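Local coordinates for sugar fermentation stimulation protein homolog (Pyrococcus furiosus, PDB 4DA2) that probably binds DNA and, with its OB fold and calcium-loaded PD-(D/E)xK domain, has the build of a metal-dependent nuclease, at residues A87-I92 / L117-E122; F129-S134 / Q154-E159; I172-A177 / S182-Y187; G212-M215 / I221-R224. The protein carries 1 engineered substitution. All blocks are in the same frame, centred on the assembly; numbering follows the deposited sequence.

Contact 1 of 4, residues A87-I92 / L117-E122; sequences AFEKII and LDYLIE. Engineered in segment 117-122: Ile121 (natural residue Leu). With CA (calcium ion), chain C; CA (calcium ion), chain D.
Phe88 and Glu89, near the start of the span 87-92 on helix 81-93, face Tyr119 on strand 119-122, whose axis runs nearly parallel to that of the helix (7°) at 12.4 Å. Backbones this far apart meet through side chains alone. Tyr119 reaches across to Glu89: its OH donates a hydrogen bond to Glu89 OE2 (2.8 Å), which is met on its anti side, with the carboxylate plane perpendicular to the phenol ring. The glutamate chain is extended beyond CG, which carries its carboxylate out to the hydroxyl. Beside this bond Phe88 CD2 touches Tyr119 CE2 at 3.5 Å; the rings are tilted by 29° and displaced (centroids 5.6 Å), so they meet at little more than one side. Ile92 CD1 meets CD1 of Ile121, an engineered residue, at 4.3 Å. Next to Tyr119, Asp118 turns to the metal site: OD1 bridges the two ions, at 2.3 Å from the chain D calcium and, more loosely, 2.9 Å from the chain C calcium, which OD2 binds at 2.4 Å. Glu109 shares the first ion, Glu131 and Thr132 the second. The helix thus packs on the central sheet, Phe88 also touching Thr132 of strand 127-139 and Leu211 of strand 207-215, while Ile121 rests on Ile105 of strand 104-108.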
loop_
_atom_site.group_PDB
_atom_site.type_symbol
_atom_site.label_atom_id
_atom_site.label_comp_id
_atom_site.label_asym_id
_atom_site.label_seq_id
_atom_site.Cartn_x
_atom_site.Cartn_y
_atom_site.Cartn_z
ATOM N N ALA A 87 -0.687 8.656 1.950
ATOM C CA ALA A 87 0.711 8.766 2.421
ATOM C C ALA A 87 1.644 8.968 1.214
ATOM O O ALA A 87 2.490 9.873 1.206
ATOM C CB ALA A 87 1.112 7.536 3.188
ATOM N N PHE A 88 1.482 8.132 0.196
ATOM C CA PHE A 88 2.214 8.342 -1.063
ATOM C C PHE A 88 2.023 9.760 -1.647
ATOM O O PHE A 88 2.987 10.415 -2.033
ATOM C CB PHE A 88 1.893 7.246 -2.113
ATOM C CG PHE A 88 2.731 7.366 -3.356
ATOM C CD1 PHE A 88 4.097 7.086 -3.316
ATOM C CD2 PHE A 88 2.168 7.777 -4.552
ATOM C CE1 PHE A 88 4.875 7.210 -4.441
ATOM C CE2 PHE A 88 2.961 7.941 -5.675
ATOM C CZ PHE A 88 4.312 7.639 -5.620
ATOM N N GLU A 89 0.777 10.214 -1.731
ATOM C CA GLU A 89 0.446 11.559 -2.187
ATOM C C GLU A 89 1.148 12.659 -1.361
ATOM O O GLU A 89 1.547 13.674 -1.913
ATOM C CB GLU A 89 -1.081 11.756 -2.218
ATOM C CG GLU A 89 -1.733 10.910 -3.329
ATOM C CD GLU A 89 -3.215 10.624 -3.149
ATOM O OE1 GLU A 89 -3.902 11.396 -2.469
ATOM O OE2 GLU A 89 -3.698 9.610 -3.700
ATOM N N LYS A 90 1.326 12.438 -0.060
ATOM C CA LYS A 90 2.055 13.395 0.764
ATOM C C LYS A 90 3.530 13.398 0.407
ATOM O O LYS A 90 4.162 14.462 0.328
ATOM C CB LYS A 90 1.838 13.095 2.252
ATOM C CG LYS A 90 0.418 13.413 2.695
ATOM C CD LYS A 90 0.286 14.917 2.912
ATOM C CE LYS A 90 -1.136 15.271 3.154
ATOM N NZ LYS A 90 -1.293 16.700 3.533
ATOM N N ILE A 91 4.086 12.199 0.213
ATOM C CA ILE A 91 5.461 12.062 -0.278
ATOM C C ILE A 91 5.676 12.840 -1.591
ATOM O O ILE A 91 6.673 13.583 -1.737
ATOM C CB ILE A 91 5.854 10.580 -0.397
ATOM C CG1 ILE A 91 5.991 9.978 1.007
ATOM C CG2 ILE A 91 7.145 10.399 -1.219
ATOM C CD1 ILE A 91 6.142 8.480 1.006
ATOM N N ILE A 92 4.737 12.706 -2.530
ATOM C CA ILE A 92 4.798 13.467 -3.796
ATOM C C ILE A 92 4.693 14.989 -3.556
ATOM O O ILE A 92 5.480 15.792 -4.112
ATOM C CB ILE A 92 3.745 12.969 -4.834
ATOM C CG1 ILE A 92 4.001 11.499 -5.236
ATOM C CG2 ILE A 92 3.674 13.881 -6.102
ATOM C CD1 ILE A 92 5.396 11.178 -5.826
ATOM N N LEU A 117 -4.139 2.394 -13.956
ATOM C CA LEU A 117 -3.031 2.482 -12.994
ATOM C C LEU A 117 -3.288 3.649 -12.051
ATOM O O LEU A 117 -4.054 4.554 -12.377
ATOM C CB LEU A 117 -1.708 2.666 -13.722
ATOM C CG LEU A 117 -1.278 1.517 -14.634
ATOM C CD1 LEU A 117 0.021 1.896 -15.385
ATOM C CD2 LEU A 117 -1.106 0.225 -13.835
ATOM N N ASP A 118 -2.632 3.648 -10.888
ATOM C CA ASP A 118 -2.969 4.604 -9.841
ATOM C C ASP A 118 -2.825 6.061 -10.223
ATOM O O ASP A 118 -3.749 6.853 -9.965
ATOM C CB ASP A 118 -2.143 4.357 -8.580
ATOM C CG ASP A 118 -2.525 3.098 -7.892
ATOM O OD1 ASP A 118 -3.689 2.646 -8.026
ATOM O OD2 ASP A 118 -1.665 2.530 -7.172
ATOM N N TYR A 119 -1.672 6.423 -10.799
ATOM C CA TYR A 119 -1.363 7.850 -11.072
ATOM C C TYR A 119 -0.716 8.114 -12.411
ATOM O O TYR A 119 0.123 7.341 -12.873
ATOM C CB TYR A 119 -0.433 8.433 -9.985
ATOM C CG TYR A 119 -0.885 8.172 -8.545
ATOM C CD1 TYR A 119 -1.954 8.877 -7.994
ATOM C CD2 TYR A 119 -0.232 7.240 -7.747
ATOM C CE1 TYR A 119 -2.382 8.647 -6.690
ATOM C CE2 TYR A 119 -0.641 6.998 -6.423
ATOM C CZ TYR A 119 -1.710 7.713 -5.897
ATOM O OH TYR A 119 -2.144 7.474 -4.606
ATOM N N LEU A 120 -1.098 9.243 -13.014
ATOM C CA LEU A 120 -0.278 9.889 -14.020
ATOM C C LEU A 120 0.281 11.114 -13.337
ATOM O O LEU A 120 -0.463 11.930 -12.793
ATOM C CB LEU A 120 -1.084 10.304 -15.252
ATOM C CG LEU A 120 -0.240 11.007 -16.315
ATOM C CD1 LEU A 120 0.874 10.090 -16.812
ATOM C CD2 LEU A 120 -1.110 11.498 -17.490
ATOM N N ILE A 121 1.605 11.193 -13.362
ATOM C CA ILE A 121 2.364 12.259 -12.710
ATOM C C ILE A 121 3.082 13.075 -13.784
ATOM O O ILE A 121 3.632 12.523 -14.737
ATOM C CB ILE A 121 3.323 11.657 -11.673
ATOM C CG1 ILE A 121 2.501 11.215 -10.463
ATOM C CG2 ILE A 121 4.414 12.667 -11.207
ATOM C CD1 ILE A 121 3.258 10.350 -9.477
ATOM N N GLU A 122 3.037 14.391 -13.636
ATOM C CA GLU A 122 3.668 15.283 -14.600
ATOM C C GLU A 122 4.896 15.921 -14.007
ATOM O O GLU A 122 4.846 16.486 -12.900
ATOM C CB GLU A 122 2.679 16.341 -15.106
ATOM C CG GLU A 122 3.281 17.250 -16.199
ATOM C CD GLU A 122 2.305 18.313 -16.715
ATOM O OE1 GLU A 122 1.109 18.277 -16.361
ATOM O OE2 GLU A 122 2.748 19.173 -17.494
HETATM CA CA CA C . -2.633 0.508 -6.453
HETATM CA CA CA D . -5.749 1.776 -8.571
HETATM O O HOH W 1 -2.869 -1.882 -6.174
HETATM O O HOH W 2 -5.069 -0.085 -7.174
HETATM O O HOH W 3 -3.345 2.164 -4.775
HETATM O O HOH W 4 -7.280 -0.012 -9.664
HETATM O O HOH W 5 -4.433 0.799 -10.446
#

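Contact 2 of 4, residues F129-S134 / Q154-E159; sequences FVETKS and QRHIKE. With CA (calcium ion), chain C.
Lys133 and His156 meet because the lysine chain bends twice, at chi2 (-107°) and chi4 (-104°), and so turns NZ back toward Glu131 and the helix. Glu131 bends too, at chi2, and its carboxylate comes to lie beside the same ammonium group. His156, on helix 154-159, points its ring at the strand and offers ND1, which accepts a hydrogen bond from Lys133 NZ at 2.8 Å; the lysine nitrogen lies almost exactly in the imidazole plane. Lys133 NZ also forms a salt bridge with Glu131 OE2 (2.8 Å), approaching from above the carboxylate plane, and donates to water 1 at 2.7 Å. Three partners therefore grip the ammonium group. Glu131 OE2 binds the chain C calcium at 2.4 Å, as does the backbone O of Thr132, and water 1 is a further ligand, which links the lysine to the ion twice over. Asp118 completes the protein side of this site. Glu131, Thr132 and Lys133 fit the ExK half of the PD-(D/E)xK motif, with Asp118 as its probable aspartate. The strand lies between strands 115-122 and 169-176, where Lys133 touches Ile172 and Phe174, while helix 151-165 carries His156 to Ser115 and Ile157 to helix 192-204.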
loop_
_atom_site.group_PDB
_atom_site.type_symbol
_atom_site.label_atom_id
_atom_site.label_comp_id
_atom_site.label_asym_id
_atom_site.label_seq_id
_atom_site.Cartn_x
_atom_site.Cartn_y
_atom_site.Cartn_z
ATOM N N PHE A 129 3.704 7.227 -15.448
ATOM C CA PHE A 129 2.636 6.435 -14.826
ATOM C C PHE A 129 3.193 5.719 -13.603
ATOM O O PHE A 129 4.253 5.072 -13.684
ATOM C CB PHE A 129 2.096 5.415 -15.826
ATOM C CG PHE A 129 1.281 6.025 -16.915
ATOM C CD1 PHE A 129 -0.066 6.339 -16.694
ATOM C CD2 PHE A 129 1.872 6.351 -18.144
ATOM C CE1 PHE A 129 -0.848 6.924 -17.731
ATOM C CE2 PHE A 129 1.111 6.946 -19.175
ATOM C CZ PHE A 129 -0.245 7.240 -18.960
ATOM N N VAL A 130 2.493 5.843 -12.476
ATOM C CA VAL A 130 2.939 5.221 -11.226
ATOM C C VAL A 130 1.827 4.364 -10.620
ATOM O O VAL A 130 0.709 4.853 -10.419
ATOM C CB VAL A 130 3.439 6.281 -10.194
ATOM C CG1 VAL A 130 3.887 5.584 -8.901
ATOM C CG2 VAL A 130 4.560 7.114 -10.788
ATOM N N GLU A 131 2.133 3.081 -10.380
ATOM C CA GLU A 131 1.234 2.171 -9.683
ATOM C C GLU A 131 1.811 1.907 -8.293
ATOM O O GLU A 131 3.027 1.645 -8.159
ATOM C CB GLU A 131 1.071 0.854 -10.475
ATOM C CG GLU A 131 0.242 -0.249 -9.791
ATOM C CD GLU A 131 -1.194 0.193 -9.500
ATOM O OE1 GLU A 131 -1.701 1.071 -10.242
ATOM O OE2 GLU A 131 -1.796 -0.311 -8.507
ATOM N N THR A 132 0.964 2.017 -7.266
ATOM C CA THR A 132 1.425 1.735 -5.907
ATOM C C THR A 132 0.773 0.453 -5.414
ATOM O O THR A 132 -0.413 0.202 -5.706
ATOM C CB THR A 132 1.196 2.914 -4.933
ATOM O OG1 THR A 132 -0.210 3.179 -4.832
ATOM C CG2 THR A 132 1.899 4.165 -5.442
ATOM N N LYS A 133 1.548 -0.401 -4.749
ATOM C CA LYS A 133 0.987 -1.653 -4.184
ATOM C C LYS A 133 1.256 -1.815 -2.691
ATOM O O LYS A 133 2.305 -1.426 -2.214
ATOM C CB LYS A 133 1.553 -2.867 -4.916
ATOM C CG LYS A 133 1.247 -2.856 -6.419
ATOM C CD LYS A 133 0.215 -3.873 -6.772
ATOM C CE LYS A 133 -0.243 -3.752 -8.217
ATOM N NZ LYS A 133 -1.595 -3.112 -8.206
ATOM N N SER A 134 0.289 -2.392 -1.973
ATOM C CA SER A 134 0.470 -2.689 -0.556
ATOM C C SER A 134 1.464 -3.829 -0.369
ATOM O O SER A 134 1.330 -4.891 -0.997
ATOM C CB SER A 134 -0.857 -3.088 0.066
ATOM O OG SER A 134 -0.691 -3.405 1.453
ATOM N N GLN A 154 -1.291 -8.776 -11.706
ATOM C CA GLN A 154 -0.661 -9.300 -12.911
ATOM C C GLN A 154 -0.955 -8.394 -14.105
ATOM O O GLN A 154 -0.050 -8.087 -14.863
ATOM C CB GLN A 154 -1.111 -10.736 -13.211
ATOM C CG GLN A 154 -0.649 -11.772 -12.194
ATOM C CD GLN A 154 -1.305 -13.137 -12.420
ATOM O OE1 GLN A 154 -1.893 -13.385 -13.462
ATOM N NE2 GLN A 154 -1.207 -14.010 -11.440
ATOM N N ARG A 155 -2.212 -7.951 -14.229
ATOM C CA ARG A 155 -2.630 -7.010 -15.272
ATOM C C ARG A 155 -1.891 -5.691 -15.185
ATOM O O ARG A 155 -1.444 -5.183 -16.186
ATOM C CB ARG A 155 -4.141 -6.747 -15.203
ATOM C CG ARG A 155 -4.968 -7.800 -15.908
ATOM C CD ARG A 155 -6.467 -7.397 -15.888
ATOM N NE ARG A 155 -7.325 -8.571 -15.770
ATOM C CZ ARG A 155 -8.214 -8.778 -14.802
ATOM N NH1 ARG A 155 -8.411 -7.876 -13.830
ATOM N NH2 ARG A 155 -8.920 -9.895 -14.805
ATOM N N HIS A 156 -1.795 -5.139 -13.982
ATOM C CA HIS A 156 -1.113 -3.863 -13.806
ATOM C C HIS A 156 0.344 -3.956 -14.224
ATOM O O HIS A 156 0.839 -3.074 -14.909
ATOM C CB HIS A 156 -1.209 -3.376 -12.368
ATOM C CG HIS A 156 -2.590 -2.999 -11.931
ATOM N ND1 HIS A 156 -2.939 -2.907 -10.601
ATOM C CD2 HIS A 156 -3.707 -2.686 -12.640
ATOM C CE1 HIS A 156 -4.207 -2.535 -10.505
ATOM N NE2 HIS A 156 -4.700 -2.415 -11.729
ATOM N N ILE A 157 1.036 -5.016 -13.814
ATOM C CA ILE A 157 2.467 -5.150 -14.146
ATOM C C ILE A 157 2.650 -5.308 -15.664
ATOM O O ILE A 157 3.589 -4.740 -16.261
ATOM C CB ILE A 157 3.172 -6.273 -13.333
ATOM C CG1 ILE A 157 3.108 -5.940 -11.832
ATOM C CG2 ILE A 157 4.678 -6.424 -13.800
ATOM C CD1 ILE A 157 3.208 -7.181 -10.886
ATOM N N LYS A 158 1.723 -6.043 -16.301
ATOM C CA LYS A 158 1.743 -6.183 -17.759
ATOM C C LYS A 158 1.593 -4.850 -18.476
ATOM O O LYS A 158 2.303 -4.588 -19.447
ATOM C CB LYS A 158 0.732 -7.244 -18.235
ATOM C CG LYS A 158 1.177 -8.676 -17.894
ATOM C CD LYS A 158 0.128 -9.720 -18.315
ATOM C CE LYS A 158 0.661 -11.137 -18.160
ATOM N NZ LYS A 158 -0.337 -12.147 -18.606
ATOM N N GLU A 159 0.712 -3.977 -17.977
ATOM C CA GLU A 159 0.536 -2.677 -18.605
ATOM C C GLU A 159 1.776 -1.795 -18.394
ATOM O O GLU A 159 2.139 -1.003 -19.264
ATOM C CB GLU A 159 -0.710 -1.962 -18.086
ATOM C CG GLU A 159 -2.028 -2.676 -18.388
ATOM C CD GLU A 159 -2.320 -2.829 -19.885
ATOM O OE1 GLU A 159 -1.608 -2.244 -20.740
ATOM O OE2 GLU A 159 -3.280 -3.541 -20.196
HETATM CA CA CA C . -2.633 0.508 -6.453
HETATM O O HOH W 1 -2.869 -1.882 -6.174
HETATM O O HOH W 2 -5.069 -0.085 -7.174
HETATM O O HOH W 3 -3.345 2.164 -4.775
#

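Contact 3 of 4, residues I172-A177 / S182-Y187; sequences IVFIGA and SKFKPY
An offset (parallel-displaced) stack of two phenylalanines joins strand 172-176 to the strand that begins at Lys183, within the mixed beta sheet of the PD-(D/E)xK domain. The two strands are not hydrogen-bonded neighbours here, and the contact is made by the rings of Phe174 and Phe184. Their centroids lie 4.1 Å apart with the planes at 15°. Phe184 places CZ over the centre of the Phe174 ring, whereas Phe174 lays CG near the rim of the Phe184 ring. The slide also brings Phe174 CB above the Phe184 face as a CH-pi contact, 4.0 Å from the centroid. Phe184 attains this position with CG anti to its own N (chi1 167°), while Phe174 turns CG anti to the carbonyl carbon (chi1 -63°), and the two side chains approach each other at a slant. Ile172 CG1 lies on the other face of the Phe174 ring, which is thus sandwiched between an aliphatic branch and an aromatic ring. Tyr145 of strand 142-145 meets both phenylalanines, and Ile208 and Ala210 of strand 207-215 pack against Phe174 and Phe184 respectively. A serine in place of Phe174 would probably open a gap between Ile172 and Phe184 and leave the Phe184 ring without its stacking partner. The rings approach most closely where Phe184 CE1 meets Phe174 CG at 3.4 Å.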
loop_
_atom_site.group_PDB
_atom_site.type_symbol
_atom_site.label_atom_id
_atom_site.label_comp_id
_atom_site.label_asym_id
_atom_site.label_seq_id
_atom_site.Cartn_x
_atom_site.Cartn_y
_atom_site.Cartn_z
ATOM N N ILE A 172 6.605 1.236 -10.478
ATOM C CA ILE A 172 5.839 0.584 -9.431
ATOM C C ILE A 172 6.471 0.866 -8.086
ATOM O O ILE A 172 7.687 0.776 -7.917
ATOM C CB ILE A 172 5.588 -0.959 -9.684
ATOM C CG1 ILE A 172 4.632 -1.560 -8.647
ATOM C CG2 ILE A 172 6.903 -1.766 -9.737
ATOM C CD1 ILE A 172 4.109 -2.928 -9.064
ATOM N N VAL A 173 5.629 1.248 -7.137
ATOM C CA VAL A 173 6.092 1.584 -5.795
ATOM C C VAL A 173 5.404 0.681 -4.800
ATOM O O VAL A 173 4.165 0.728 -4.672
ATOM C CB VAL A 173 5.791 3.040 -5.447
ATOM C CG1 VAL A 173 6.295 3.352 -4.010
ATOM C CG2 VAL A 173 6.436 4.026 -6.465
ATOM N N PHE A 174 6.188 -0.119 -4.077
ATOM C CA PHE A 174 5.646 -0.954 -3.008
ATOM C C PHE A 174 5.631 -0.172 -1.691
ATOM O O PHE A 174 6.638 0.390 -1.263
ATOM C CB PHE A 174 6.460 -2.267 -2.918
ATOM C CG PHE A 174 6.356 -3.096 -4.152
ATOM C CD1 PHE A 174 5.225 -3.878 -4.370
ATOM C CD2 PHE A 174 7.341 -3.049 -5.143
ATOM C CE1 PHE A 174 5.080 -4.640 -5.532
ATOM C CE2 PHE A 174 7.213 -3.843 -6.310
ATOM C CZ PHE A 174 6.074 -4.612 -6.508
ATOM N N ILE A 175 4.463 -0.120 -1.068
ATOM C CA ILE A 175 4.307 0.584 0.195
ATOM C C ILE A 175 4.441 -0.441 1.327
ATOM O O ILE A 175 3.486 -1.185 1.647
ATOM C CB ILE A 175 2.936 1.327 0.261
ATOM C CG1 ILE A 175 2.752 2.232 -0.980
ATOM C CG2 ILE A 175 2.855 2.126 1.546
ATOM C CD1 ILE A 175 3.822 3.346 -1.149
ATOM N N GLY A 176 5.644 -0.490 1.896
ATOM C CA GLY A 176 5.991 -1.398 3.000
ATOM C C GLY A 176 5.556 -0.733 4.283
ATOM O O GLY A 176 6.386 -0.276 5.099
ATOM N N ALA A 177 4.234 -0.648 4.452
ATOM C CA ALA A 177 3.619 0.017 5.599
ATOM C C ALA A 177 3.619 -0.830 6.877
ATOM O O ALA A 177 2.594 -0.900 7.592
ATOM C CB ALA A 177 2.181 0.465 5.262
ATOM N N SER A 182 13.341 -3.296 6.496
ATOM C CA SER A 182 14.367 -2.467 5.852
ATOM C C SER A 182 14.546 -2.814 4.386
ATOM O O SER A 182 15.327 -2.159 3.659
ATOM C CB SER A 182 15.718 -2.672 6.551
ATOM O OG SER A 182 16.033 -4.055 6.522
ATOM N N LYS A 183 13.866 -3.866 3.966
ATOM C CA LYS A 183 13.975 -4.408 2.599
ATOM C C LYS A 183 12.619 -4.783 2.020
ATOM O O LYS A 183 11.642 -4.843 2.747
ATOM C CB LYS A 183 14.895 -5.645 2.573
ATOM C CG LYS A 183 16.319 -5.350 3.035
ATOM C CD LYS A 183 17.239 -6.536 2.779
ATOM C CE LYS A 183 17.128 -7.569 3.885
ATOM N NZ LYS A 183 17.941 -7.201 5.072
ATOM N N PHE A 184 12.581 -4.975 0.704
ATOM C CA PHE A 184 11.421 -5.502 0.008
ATOM C C PHE A 184 11.797 -6.659 -0.902
ATOM O O PHE A 184 12.819 -6.582 -1.566
ATOM C CB PHE A 184 10.723 -4.385 -0.846
ATOM C CG PHE A 184 9.712 -4.949 -1.817
ATOM C CD1 PHE A 184 8.389 -5.175 -1.426
ATOM C CD2 PHE A 184 10.110 -5.362 -3.089
ATOM C CE1 PHE A 184 7.482 -5.783 -2.328
ATOM C CE2 PHE A 184 9.219 -5.933 -3.987
ATOM C CZ PHE A 184 7.891 -6.156 -3.602
ATOM N N LYS A 185 10.968 -7.712 -0.977
ATOM C CA LYS A 185 11.034 -8.674 -2.084
ATOM C C LYS A 185 9.655 -9.234 -2.415
ATOM O O LYS A 185 8.789 -9.244 -1.537
ATOM C CB LYS A 185 12.002 -9.821 -1.763
ATOM C CG LYS A 185 11.545 -10.695 -0.614
ATOM C CD LYS A 185 12.650 -11.682 -0.249
ATOM C CE LYS A 185 12.193 -12.577 0.903
ATOM N NZ LYS A 185 13.250 -13.594 1.243
ATOM N N PRO A 186 9.446 -9.688 -3.667
ATOM C CA PRO A 186 8.195 -10.397 -3.981
ATOM C C PRO A 186 8.075 -11.697 -3.182
ATOM O O PRO A 186 9.080 -12.350 -2.877
ATOM C CB PRO A 186 8.295 -10.708 -5.468
ATOM C CG PRO A 186 9.459 -9.867 -6.005
ATOM C CD PRO A 186 10.354 -9.597 -4.831
ATOM N N TYR A 187 6.849 -11.998 -2.775
ATOM C CA TYR A 187 6.546 -13.257 -2.118
ATOM C C TYR A 187 6.187 -14.213 -3.244
ATOM O O TYR A 187 5.053 -14.275 -3.711
ATOM C CB TYR A 187 5.430 -13.087 -1.093
ATOM C CG TYR A 187 5.047 -14.368 -0.363
ATOM C CD1 TYR A 187 6.025 -15.190 0.185
ATOM C CD2 TYR A 187 3.699 -14.722 -0.201
ATOM C CE1 TYR A 187 5.684 -16.354 0.864
ATOM C CE2 TYR A 187 3.346 -15.895 0.504
ATOM C CZ TYR A 187 4.355 -16.695 1.002
ATOM O OH TYR A 187 4.031 -17.840 1.685
#

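Contact 4 of 4, residues G212-M215 / I221-R224; sequences GLHM and IIYR
The beta hairpin of strands 207-215 and 220-229 is zipped here by the antiparallel pairing of 212-215 with 221-224. His214 and Ile222 form its hydrogen-bonded pair: Ile222 N donates to His214 O at 2.8 Å on an almost straight path (179°), and His214 N returns a bond to Ile222 O at 3.2 Å. Arg224 N adds another to Gly212 O (2.8 Å). Ile222 CB lies over one face of the His214 imidazole, 3.9 Å from its centroid. At the ring's edge Arg224 NH1 donates to His214 ND1 (3.1 Å), the guanidinium and imidazole being nearly coplanar, and makes a weak bond to Leu213 O. A bend at chi3 (-51°) folds the arginine back across Gly212, whose CA sits over a guanidinium face. A methionine in place of Arg224 would probably leave His214 ND1 without its donor and the ring freer to turn. Glu216 accepts from His214 NE2, fixing the ring at both nitrogens, and Val181 O takes a hydrogen bond from Arg224 NH2. Leu213, Met215, Ile221 and Tyr223 share the other face of the hairpin; there Leu213 and Tyr223 pack toward helix 81-93 and strand 2-6, and Met215 and Ile221 reach strand 75-78.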
loop_
_atom_site.group_PDB
_atom_site.type_symbol
_atom_site.label_atom_id
_atom_site.label_comp_id
_atom_site.label_asym_id
_atom_site.label_seq_id
_atom_site.Cartn_x
_atom_site.Cartn_y
_atom_site.Cartn_z
ATOM N N GLY A 212 9.325 2.444 3.264
ATOM C CA GLY A 212 8.948 1.994 4.608
ATOM C C GLY A 212 8.096 3.043 5.291
ATOM O O GLY A 212 8.447 4.232 5.322
ATOM N N LEU A 213 6.955 2.600 5.836
ATOM C CA LEU A 213 6.020 3.475 6.503
ATOM C C LEU A 213 5.426 2.732 7.685
ATOM O O LEU A 213 5.419 1.498 7.698
ATOM C CB LEU A 213 4.869 3.873 5.569
ATOM C CG LEU A 213 5.131 4.943 4.514
ATOM C CD1 LEU A 213 5.826 4.362 3.271
ATOM C CD2 LEU A 213 3.818 5.572 4.143
ATOM N N HIS A 214 4.988 3.488 8.678
ATOM C CA HIS A 214 4.162 2.962 9.762
ATOM C C HIS A 214 3.364 4.116 10.354
ATOM O O HIS A 214 3.566 5.299 10.000
ATOM C CB HIS A 214 5.005 2.221 10.827
ATOM C CG HIS A 214 5.901 3.125 11.612
ATOM N ND1 HIS A 214 7.216 3.358 11.263
ATOM C CD2 HIS A 214 5.664 3.888 12.704
ATOM C CE1 HIS A 214 7.756 4.218 12.110
ATOM N NE2 HIS A 214 6.835 4.557 12.997
ATOM N N MET A 215 2.434 3.776 11.248
ATOM C CA MET A 215 1.673 4.744 11.986
ATOM C C MET A 215 1.972 4.513 13.467
ATOM O O MET A 215 2.140 3.354 13.899
ATOM C CB MET A 215 0.190 4.582 11.691
ATOM C CG MET A 215 -0.696 5.633 12.392
ATOM S SD MET A 215 -2.392 5.750 11.700
ATOM C CE MET A 215 -3.033 4.112 11.910
ATOM N N ILE A 221 1.739 9.426 10.928
ATOM C CA ILE A 221 2.212 8.506 9.897
ATOM C C ILE A 221 3.658 8.874 9.569
ATOM O O ILE A 221 3.981 10.031 9.280
ATOM C CB ILE A 221 1.304 8.492 8.648
ATOM C CG1 ILE A 221 -0.046 7.823 8.980
ATOM C CG2 ILE A 221 2.002 7.778 7.444
ATOM C CD1 ILE A 221 -0.934 7.605 7.776
ATOM N N ILE A 222 4.517 7.875 9.668
ATOM C CA ILE A 222 5.967 8.077 9.615
ATOM C C ILE A 222 6.548 7.448 8.342
ATOM O O ILE A 222 6.330 6.268 8.048
ATOM C CB ILE A 222 6.662 7.477 10.890
ATOM C CG1 ILE A 222 6.063 8.055 12.188
ATOM C CG2 ILE A 222 8.179 7.692 10.864
ATOM C CD1 ILE A 222 5.983 9.581 12.209
ATOM N N TYR A 223 7.338 8.232 7.610
ATOM C CA TYR A 223 7.993 7.729 6.423
ATOM C C TYR A 223 9.434 7.458 6.820
ATOM O O TYR A 223 10.146 8.387 7.197
ATOM C CB TYR A 223 7.895 8.784 5.293
ATOM C CG TYR A 223 8.786 8.504 4.094
ATOM C CD1 TYR A 223 8.827 7.226 3.488
ATOM C CD2 TYR A 223 9.604 9.507 3.567
ATOM C CE1 TYR A 223 9.650 6.973 2.395
ATOM C CE2 TYR A 223 10.433 9.253 2.457
ATOM C CZ TYR A 223 10.446 7.987 1.886
ATOM O OH TYR A 223 11.268 7.734 0.804
ATOM N N ARG A 224 9.846 6.185 6.767
ATOM C CA ARG A 224 11.164 5.770 7.225
ATOM C C ARG A 224 12.240 5.884 6.122
ATOM O O ARG A 224 13.430 5.834 6.420
ATOM C CB ARG A 224 11.128 4.359 7.832
ATOM C CG ARG A 224 10.270 4.218 9.130
ATOM C CD ARG A 224 10.590 2.883 9.850
ATOM N NE ARG A 224 10.520 1.745 8.934
ATOM C CZ ARG A 224 9.389 1.178 8.521
ATOM N NH1 ARG A 224 8.218 1.615 8.966
ATOM N NH2 ARG A 224 9.425 0.164 7.665
#

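In the fold
From the N terminus, the four contacts follow in series, and none nests in or crosses another. Contact 1 closes the stretch from helix 81-93 to strand 115-122. Contact 2 spans the next, from strand 127-139 to helix 151-165; the neighbouring strands of these two bring their residues to a shared calcium ion, chain C, and to three common waters. Contact 3 closes a short loop of four residues, and its strand 169-176 pairs with strand 127-139 on one side and 207-215 on the other. Contact 4 closes the last hairpin, which packs against helix 81-93 of contact 1. One sheet thus runs through all four, with contacts 2 and 4 about 22 Å apart between centres.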